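PDB 1GNY: endo-beta-1,4-xylanase Xyn10C from Pseudomonas cellulosa, which cleaves internal beta-1,4 linkages of xylan and, through the N-terminal CBM15 module that forms this chain, binds xylan and xylooligosaccharides. Local coordinates for residues Ala44-Ala49 with Val126-Gln131; Leu76-Gln81 with Leu108-Asp113. One frame throughout, in Å; residues are numbered along the deposited sequence.

Both contacts are buried, and both use the five-stranded antiparallel sheet that carries the xylose chain. Contact 1 lies within that sheet. It pairs strands 42-48 and 126-133 through backbone hydrogen bonds. Contact 2 runs between sheets: strand 75-82, the other neighbour of 126-133, faces strand 106-111 of the second sheet through apolar side chains, with no hydrogen bond across. Each contact sends one glutamine to the sugar side. Q127 of contact 1 and Q81 of contact 2 are hydrogen-bonded to each other through Q127 NE2 and Q81 OE1, and both bind the same xylose, chain B. The inward residues of both contacts fill the core between the sheets.

Contact 1 (Ala44-Ala49 with Val126-Gln131); sequences AVFDIA and VQVGIQ. With XYP (beta-D-xylopyranose), chain B.
F46 meets V128 through a first torsion that sets CG between the backbone N and the carbonyl carbon of F46 (chi1 62°). The ring therefore lies beside V128, whose CB is over one ring face, 4.1 Å from the centroid of the F46 ring. This is a CH-pi contact. The closest ring atom is F46 CZ, 3.6 Å from V128 CB. V128 CG2 leans on I48 CG1.

Q127 turns CG away from its backbone N (chi1 -178°) and stays extended to CD. On the way out its CG passes V45 CB at 3.7 Å. Its amide N-H then makes a nearly straight bond to the xylose of chain B, with Q127 NE2 3.0 Å from O2. NE2 also bonds to Q81, and OE1 accepts from R14, so three partners fix the rotation of the amide. D47 crosses Q127 obliquely, with OD1 on the Q127 CA and CB; the carboxylate and amide planes are nearly parallel. The D47 carboxylate forms salt bridges with R14 and K83, which would be expected to favour its charged form.

The backbones form an antiparallel pair. A44 with I130, F46 with V128 and I48 with V126 are the hydrogen-bonded pairs. The V128 N to F46 O bond is 2.9 Å long. The strands come closest at the non-hydrogen-bonded pair V45-G129, CA to CA 4.1 Å. G129 has no side chain, which lets V45 CG1 and A44 O lie against its CA. G129 CA to A44 O is a CA-H...O contact of 3.1 Å.

Both strands are interior in the five-stranded sheet; 126-133 is the middle one. Strand 14-17 flanks 42-48, and strand 75-82 flanks 126-133. On the face of F46, I48 and I130, strand 139-149 of the other sheet packs against them.

Contact 2 (Leu76-Gln81 with Leu108-Asp113); sequences LQIFAQ and LTCTID. With XYP (beta-D-xylopyranose), chain B; XYP (beta-D-xylopyranose), chain C.
I78 crosses L108 obliquely and meets it with its far end. I78 CD1 lies 3.9 Å from L108 CB and also rests on the L108 carbonyl oxygen. The other branch, CG2, lies anti to the backbone N of I78 and comes 3.6 Å from C110 CB. I78 thus spans two residues of the opposite strand. L76 and L108 cross at about a right angle, touching through their CD1 methyls at 4.0 Å. At the other end, A80 CB approaches I112 CD1 more loosely, at 4.3 Å. C110 is held in turn by its disulfide to C93.

Q81 takes no part in this packing. Its NE2 donates to O4 of the chain B xylose at 3.0 Å, and more weakly to O5 of the chain C xylose. Q81 OE1 lies 2.7 Å from O3 of the chain B xylose. The amide thus sits at the junction of two sugar units.

The axes of the two short segments approach to 7.6 Å, with their directions 35° apart. Such face-to-face packing through apolar side chains, with no hydrogen bond between the segments, is characteristic of the beta-sandwich. In this CBM15 module, the outer side of one sheet carries the xylan site.

Contact 1 (Ala44-Ala49 with Val126-Gln131)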
ATOM      1  N   ALA A  44       4.566   1.991   4.215  1.00 11.44           N
ATOM      2  CA  ALA A  44       4.295   0.812   5.050  1.00 11.94           C
ATOM      3  C   ALA A  44       3.903  -0.341   4.151  1.00 11.57           C
ATOM      4  O   ALA A  44       3.135  -0.132   3.228  1.00 12.20           O
ATOM      5  CB  ALA A  44       3.214   1.101   6.000  1.00 12.74           C
ATOM      6  N   VAL A  45       4.448  -1.521   4.440  1.00 11.35           N
ATOM      7  CA  VAL A  45       4.264  -2.718   3.615  1.00 11.29           C
ATOM      8  C   VAL A  45       4.036  -4.002   4.412  1.00 12.16           C
ATOM      9  O   VAL A  45       4.362  -4.053   5.605  1.00 12.46           O
ATOM     10  CB  VAL A  45       5.502  -2.969   2.684  1.00 11.03           C
ATOM     11  CG1 VAL A  45       5.708  -1.827   1.645  1.00 11.65           C
ATOM     12  CG2 VAL A  45       6.748  -3.230   3.458  1.00 10.09           C
ATOM     13  N   PHE A  46       3.513  -5.012   3.712  1.00 12.01           N
ATOM     14  CA  PHE A  46       3.339  -6.363   4.231  1.00 11.82           C
ATOM     15  C   PHE A  46       3.561  -7.295   3.047  1.00 13.21           C
ATOM     16  O   PHE A  46       3.608  -6.866   1.884  1.00 13.53           O
ATOM     17  CB  PHE A  46       1.940  -6.565   4.837  1.00 12.75           C
ATOM     18  CG  PHE A  46       0.827  -6.391   3.840  1.00 12.77           C
ATOM     19  CD1 PHE A  46       0.327  -5.125   3.567  1.00 15.11           C
ATOM     20  CD2 PHE A  46       0.330  -7.487   3.120  1.00 14.22           C
ATOM     21  CE1 PHE A  46      -0.664  -4.948   2.605  1.00 14.41           C
ATOM     22  CE2 PHE A  46      -0.663  -7.300   2.162  1.00 14.19           C
ATOM     23  CZ  PHE A  46      -1.138  -6.040   1.896  1.00 14.59           C
ATOM     24  N   ASP A  47       3.635  -8.586   3.336  1.00 15.09           N
ATOM     25  CA  ASP A  47       3.828  -9.562   2.275  1.00 15.72           C
ATOM     26  C   ASP A  47       2.621 -10.458   2.057  1.00 15.64           C
ATOM     27  O   ASP A  47       1.977 -10.905   3.008  1.00 16.66           O
ATOM     28  CB  ASP A  47       4.991 -10.498   2.586  1.00 15.67           C
ATOM     29  CG  ASP A  47       6.282  -9.794   2.718  1.00 17.14           C
ATOM     30  OD1 ASP A  47       6.534  -8.800   1.985  1.00 16.37           O
ATOM     31  OD2 ASP A  47       7.133 -10.197   3.525  1.00 20.01           O
ATOM     32  N   ILE A  48       2.316 -10.708   0.800  1.00 14.89           N
ATOM     33  CA  ILE A  48       1.395 -11.755   0.407  1.00 15.77           C
ATOM     34  C   ILE A  48       2.296 -12.965   0.150  1.00 16.02           C
ATOM     35  O   ILE A  48       3.188 -12.957  -0.714  1.00 16.16           O
ATOM     36  CB  ILE A  48       0.562 -11.394  -0.827  1.00 15.62           C
ATOM     37  CG1 ILE A  48      -0.444 -10.277  -0.506  1.00 16.81           C
ATOM     38  CG2 ILE A  48      -0.208 -12.643  -1.390  1.00 16.05           C
ATOM     39  CD1 ILE A  48      -1.511 -10.588   0.573  1.00 19.44           C
ATOM     40  N   ALA A  49       2.019 -14.040   0.884  1.00 16.65           N
ATOM     41  CA  ALA A  49       2.795 -15.268   0.718  1.00 16.78           C
ATOM     42  C   ALA A  49       2.593 -15.969  -0.628  1.00 16.99           C
ATOM     43  O   ALA A  49       1.451 -16.195  -1.086  1.00 17.20           O
ATOM     44  CB  ALA A  49       2.446 -16.254   1.858  1.00 17.58           C
ATOM     45  N   VAL A 126       5.131 -11.462  -2.601  1.00 15.83           N
ATOM     46  CA  VAL A 126       4.833 -10.142  -3.188  1.00 15.07           C
ATOM     47  C   VAL A 126       4.696  -9.148  -2.040  1.00 15.26           C
ATOM     48  O   VAL A 126       3.861  -9.338  -1.132  1.00 16.43           O
ATOM     49  CB  VAL A 126       3.588 -10.194  -4.049  1.00 14.42           C
ATOM     50  CG1 VAL A 126       3.152  -8.803  -4.520  1.00 14.35           C
ATOM     51  CG2 VAL A 126       3.860 -11.058  -5.261  1.00 14.31           C
ATOM     52  N   GLN A 127       5.490  -8.081  -2.127  1.00 13.37           N
ATOM     53  CA  GLN A 127       5.436  -6.981  -1.164  1.00 12.49           C
ATOM     54  C   GLN A 127       4.411  -5.976  -1.617  1.00 12.46           C
ATOM     55  O   GLN A 127       4.499  -5.501  -2.753  1.00 12.80           O
ATOM     56  CB  GLN A 127       6.787  -6.301  -1.018  1.00 12.60           C
ATOM     57  CG  GLN A 127       6.854  -5.157  -0.003  1.00 13.02           C
ATOM     58  CD  GLN A 127       8.282  -4.690   0.203  1.00 14.13           C
ATOM     59  OE1 GLN A 127       8.967  -5.196   1.107  1.00 14.67           O
ATOM     60  NE2 GLN A 127       8.712  -3.703  -0.587  1.00 15.37           N
ATOM     61  N   VAL A 128       3.460  -5.669  -0.746  1.00 12.72           N
ATOM     62  CA  VAL A 128       2.357  -4.746  -1.043  1.00 11.85           C
ATOM     63  C   VAL A 128       2.345  -3.633  -0.007  1.00 12.07           C
ATOM     64  O   VAL A 128       2.604  -3.879   1.177  1.00 12.04           O
ATOM     65  CB  VAL A 128       0.969  -5.484  -1.024  1.00 12.10           C
ATOM     66  CG1 VAL A 128      -0.184  -4.509  -1.354  1.00 12.91           C
ATOM     67  CG2 VAL A 128       0.971  -6.669  -1.967  1.00 12.99           C
ATOM     68  N   GLY A 129       2.063  -2.406  -0.409  1.00 11.85           N
ATOM     69  CA  GLY A 129       1.958  -1.344   0.573  1.00 12.16           C
ATOM     70  C   GLY A 129       1.449  -0.032   0.044  1.00 12.49           C
ATOM     71  O   GLY A 129       0.841  -0.025  -1.041  1.00 12.39           O
ATOM     72  N   ILE A 130       1.646   1.008   0.840  1.00 11.47           N
ATOM     73  CA  ILE A 130       1.262   2.392   0.484  1.00 11.91           C
ATOM     74  C   ILE A 130       2.389   3.318   0.895  1.00 12.62           C
ATOM     75  O   ILE A 130       2.988   3.140   1.956  1.00 13.29           O
ATOM     76  CB  ILE A 130      -0.120   2.784   1.109  1.00 11.24           C
ATOM     77  CG1 ILE A 130      -0.655   4.084   0.482  1.00 13.56           C
ATOM     78  CG2 ILE A 130      -0.066   2.788   2.621  1.00 12.36           C
ATOM     79  CD1 ILE A 130      -2.111   4.415   0.920  1.00 14.55           C
ATOM     80  N   GLN A 131       2.678   4.313   0.065  1.00 12.35           N
ATOM     81  CA  GLN A 131       3.791   5.232   0.316  1.00 12.17           C
ATOM     82  C   GLN A 131       3.440   6.673  -0.060  1.00 12.98           C
ATOM     83  O   GLN A 131       2.574   6.888  -0.936  1.00 12.65           O
ATOM     84  CB  GLN A 131       5.074   4.798  -0.422  1.00 11.49           C
ATOM     85  CG  GLN A 131       4.932   4.779  -1.963  1.00 12.46           C
ATOM     86  CD  GLN A 131       6.201   4.281  -2.670  1.00 15.95           C
ATOM     87  OE1 GLN A 131       7.156   3.861  -1.993  1.00 15.21           O
ATOM     88  NE2 GLN A 131       6.218   4.344  -4.031  1.00 18.42           N
TER
HETATM   89  C1  XYP B   2      13.651  -2.065  -0.775  1.00 18.73           C
HETATM   90  C2  XYP B   2      12.200  -1.617  -0.700  1.00 15.52           C
HETATM   91  C3  XYP B   2      11.577  -1.559  -2.092  1.00 15.12           C
HETATM   92  C4  XYP B   2      12.496  -0.815  -3.065  1.00 16.53           C
HETATM   93  C5  XYP B   2      13.893  -1.394  -2.958  1.00 17.25           C
HETATM   94  O2  XYP B   2      11.445  -2.535   0.085  1.00 15.43           O
HETATM   95  O3  XYP B   2      10.309  -0.922  -2.040  1.00 13.94           O
HETATM   96  O4  XYP B   2      11.997  -1.017  -4.368  1.00 14.99           O
HETATM   97  O5  XYP B   2      14.389  -1.318  -1.640  1.00 17.09           O

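Contact 2 (Leu76-Gln81 with Leu108-Asp113)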
ATOM      1  N   LEU A  76      -0.559   9.902  -2.440  1.00 13.82           N
ATOM      2  CA  LEU A  76      -0.464   8.520  -1.859  1.00 14.06           C
ATOM      3  C   LEU A  76      -0.491   7.510  -2.980  1.00 15.09           C
ATOM      4  O   LEU A  76      -1.419   7.510  -3.852  1.00 16.15           O
ATOM      5  CB  LEU A  76      -1.591   8.233  -0.873  1.00 14.36           C
ATOM      6  CG  LEU A  76      -1.483   8.851   0.514  1.00 14.45           C
ATOM      7  CD1 LEU A  76      -2.771   8.594   1.296  1.00 14.04           C
ATOM      8  CD2 LEU A  76      -0.251   8.343   1.273  1.00 15.83           C
ATOM      9  N   GLN A  77       0.462   6.591  -2.917  1.00 14.10           N
ATOM     10  CA  GLN A  77       0.597   5.532  -3.916  1.00 14.17           C
ATOM     11  C   GLN A  77       0.534   4.142  -3.299  1.00 14.07           C
ATOM     12  O   GLN A  77       1.432   3.776  -2.547  1.00 13.14           O
ATOM     13  CB  GLN A  77       1.922   5.662  -4.680  1.00 14.59           C
ATOM     14  CG  GLN A  77       2.172   4.523  -5.683  1.00 16.69           C
ATOM     15  CD  GLN A  77       3.448   4.691  -6.489  1.00 17.74           C
ATOM     16  OE1 GLN A  77       4.424   5.311  -6.043  1.00 19.18           O
ATOM     17  NE2 GLN A  77       3.447   4.116  -7.679  1.00 22.20           N
ATOM     18  N   ILE A  78      -0.538   3.424  -3.589  1.00 14.56           N
ATOM     19  CA  ILE A  78      -0.624   1.969  -3.305  1.00 14.37           C
ATOM     20  C   ILE A  78       0.263   1.325  -4.378  1.00 14.25           C
ATOM     21  O   ILE A  78       0.150   1.659  -5.542  1.00 13.81           O
ATOM     22  CB  ILE A  78      -2.074   1.425  -3.355  1.00 13.39           C
ATOM     23  CG1 ILE A  78      -2.923   2.012  -2.222  1.00 14.90           C
ATOM     24  CG2 ILE A  78      -2.082  -0.108  -3.310  1.00 14.88           C
ATOM     25  CD1 ILE A  78      -4.401   1.783  -2.383  1.00 16.65           C
ATOM     26  N   PHE A  79       1.058   0.329  -4.012  1.00 13.82           N
ATOM     27  CA  PHE A  79       1.933  -0.367  -4.961  1.00 13.77           C
ATOM     28  C   PHE A  79       2.115  -1.829  -4.575  1.00 13.12           C
ATOM     29  O   PHE A  79       1.806  -2.212  -3.465  1.00 12.91           O
ATOM     30  CB  PHE A  79       3.300   0.340  -5.057  1.00 14.74           C
ATOM     31  CG  PHE A  79       4.102   0.313  -3.777  1.00 12.83           C
ATOM     32  CD1 PHE A  79       3.810   1.163  -2.713  1.00 12.73           C
ATOM     33  CD2 PHE A  79       5.139  -0.602  -3.621  1.00 13.39           C
ATOM     34  CE1 PHE A  79       4.544   1.131  -1.528  1.00 14.73           C
ATOM     35  CE2 PHE A  79       5.842  -0.670  -2.442  1.00 12.50           C
ATOM     36  CZ  PHE A  79       5.566   0.214  -1.386  1.00 13.46           C
ATOM     37  N   ALA A  80       2.654  -2.625  -5.492  1.00 13.00           N
ATOM     38  CA  ALA A  80       2.987  -4.014  -5.243  1.00 12.85           C
ATOM     39  C   ALA A  80       4.238  -4.337  -6.072  1.00 14.03           C
ATOM     40  O   ALA A  80       4.446  -3.762  -7.129  1.00 14.51           O
ATOM     41  CB  ALA A  80       1.824  -4.922  -5.615  1.00 13.27           C
ATOM     42  N   GLN A  81       5.090  -5.218  -5.581  1.00 13.16           N
ATOM     43  CA  GLN A  81       6.328  -5.583  -6.321  1.00 13.48           C
ATOM     44  C   GLN A  81       6.808  -6.968  -5.861  1.00 14.25           C
ATOM     45  O   GLN A  81       6.511  -7.437  -4.755  1.00 14.82           O
ATOM     46  CB  GLN A  81       7.460  -4.528  -6.101  1.00 13.77           C
ATOM     47  CG  GLN A  81       7.822  -4.344  -4.624  1.00 14.83           C
ATOM     48  CD  GLN A  81       8.690  -3.117  -4.266  1.00 14.79           C
ATOM     49  OE1 GLN A  81       8.562  -2.602  -3.148  1.00 14.85           O
ATOM     50  NE2 GLN A  81       9.637  -2.724  -5.154  1.00 14.79           N
ATOM     51  N   LEU A 108      -9.171   3.907  -0.605  1.00 18.09           N
ATOM     52  CA  LEU A 108      -8.337   4.008  -1.796  1.00 17.87           C
ATOM     53  C   LEU A 108      -8.189   2.634  -2.432  1.00 18.83           C
ATOM     54  O   LEU A 108      -8.044   1.640  -1.740  1.00 17.65           O
ATOM     55  CB  LEU A 108      -6.958   4.545  -1.440  1.00 18.21           C
ATOM     56  CG  LEU A 108      -6.949   5.910  -0.749  1.00 19.21           C
ATOM     57  CD1 LEU A 108      -5.539   6.331  -0.438  1.00 22.22           C
ATOM     58  CD2 LEU A 108      -7.634   6.984  -1.584  1.00 20.97           C
ATOM     59  N   THR A 109      -8.263   2.591  -3.757  1.00 18.89           N
ATOM     60  CA  THR A 109      -8.193   1.326  -4.476  1.00 19.46           C
ATOM     61  C   THR A 109      -7.122   1.319  -5.561  1.00 19.17           C
ATOM     62  O   THR A 109      -6.709   2.374  -6.098  1.00 19.62           O
ATOM     63  CB  THR A 109      -9.555   0.880  -5.051  1.00 20.27           C
ATOM     64  OG1 THR A 109      -9.917   1.732  -6.144  1.00 23.24           O
ATOM     65  CG2 THR A 109     -10.687   0.986  -4.068  1.00 20.77           C
ATOM     66  N   CYS A 110      -6.679   0.104  -5.884  1.00 17.53           N
ATOM     67  CA  CYS A 110      -5.625  -0.108  -6.854  1.00 17.77           C
ATOM     68  C   CYS A 110      -5.821  -1.431  -7.542  1.00 18.43           C
ATOM     69  O   CYS A 110      -5.904  -2.458  -6.879  1.00 18.50           O
ATOM     70  CB  CYS A 110      -4.252  -0.118  -6.168  1.00 18.53           C
ATOM     71  SG  CYS A 110      -2.858  -0.396  -7.272  1.00 19.28           S
ATOM     72  N   THR A 111      -5.939  -1.403  -8.862  1.00 18.15           N
ATOM     73  CA  THR A 111      -6.055  -2.646  -9.653  1.00 19.09           C
ATOM     74  C   THR A 111      -4.675  -3.058 -10.192  1.00 18.78           C
ATOM     75  O   THR A 111      -3.983  -2.270 -10.847  1.00 19.42           O
ATOM     76  CB  THR A 111      -7.027  -2.497 -10.829  1.00 19.24           C
ATOM     77  OG1 THR A 111      -8.347  -2.271 -10.342  1.00 19.37           O
ATOM     78  CG2 THR A 111      -7.167  -3.780 -11.611  1.00 21.45           C
ATOM     79  N   ILE A 112      -4.292  -4.298  -9.921  1.00 18.57           N
ATOM     80  CA  ILE A 112      -3.038  -4.848 -10.451  1.00 18.96           C
ATOM     81  C   ILE A 112      -3.312  -5.354 -11.871  1.00 19.71           C
ATOM     82  O   ILE A 112      -4.163  -6.207 -12.075  1.00 19.71           O
ATOM     83  CB  ILE A 112      -2.493  -6.012  -9.564  1.00 18.92           C
ATOM     84  CG1 ILE A 112      -2.116  -5.502  -8.165  1.00 19.09           C
ATOM     85  CG2 ILE A 112      -1.316  -6.699 -10.258  1.00 19.18           C
ATOM     86  CD1 ILE A 112      -1.816  -6.625  -7.107  1.00 21.90           C
ATOM     87  N   ASP A 113      -2.593  -4.820 -12.846  1.00 21.73           N
ATOM     88  CA  ASP A 113      -2.758  -5.212 -14.251  1.00 22.88           C
ATOM     89  C   ASP A 113      -1.459  -4.932 -15.042  1.00 24.07           C
ATOM     90  O   ASP A 113      -1.239  -3.812 -15.512  1.00 24.91           O
ATOM     91  CB  ASP A 113      -3.935  -4.453 -14.858  1.00 24.12           C
ATOM     92  CG  ASP A 113      -4.219  -4.837 -16.314  1.00 26.41           C
ATOM     93  OD1 ASP A 113      -3.699  -5.858 -16.819  1.00 26.62           O
ATOM     94  OD2 ASP A 113      -4.965  -4.135 -17.034  1.00 31.62           O
TER
HETATM   95  C1  XYP B   2      13.651  -2.065  -0.775  1.00 18.73           C
HETATM   96  C2  XYP B   2      12.200  -1.617  -0.700  1.00 15.52           C
HETATM   97  C3  XYP B   2      11.577  -1.559  -2.092  1.00 15.12           C
HETATM   98  C4  XYP B   2      12.496  -0.815  -3.065  1.00 16.53           C
HETATM   99  C5  XYP B   2      13.893  -1.394  -2.958  1.00 17.25           C
HETATM  100  O2  XYP B   2      11.445  -2.535   0.085  1.00 15.43           O
HETATM  101  O3  XYP B   2      10.309  -0.922  -2.040  1.00 13.94           O
HETATM  102  O4  XYP B   2      11.997  -1.017  -4.368  1.00 14.99           O
HETATM  103  O5  XYP B   2      14.389  -1.318  -1.640  1.00 17.09           O
HETATM  104  C1  XYP C   3      12.034   0.081  -5.288  1.00 14.93           C
HETATM  105  C2  XYP C   3      12.543  -0.451  -6.614  1.00 14.96           C
HETATM  106  C3  XYP C   3      12.541   0.696  -7.608  1.00 14.81           C
HETATM  107  C4  XYP C   3      11.159   1.309  -7.703  1.00 17.28           C
HETATM  108  C5  XYP C   3      10.711   1.681  -6.308  1.00 14.77           C
HETATM  109  O2  XYP C   3      13.873  -0.942  -6.471  1.00 17.27           O
HETATM  110  O3  XYP C   3      12.834   0.229  -8.913  1.00 19.14           O
HETATM  111  O4  XYP C   3      11.232   2.480  -8.513  1.00 19.52           O
HETATM  112  O5  XYP C   3      10.781   0.561  -5.414  1.00 15.65           O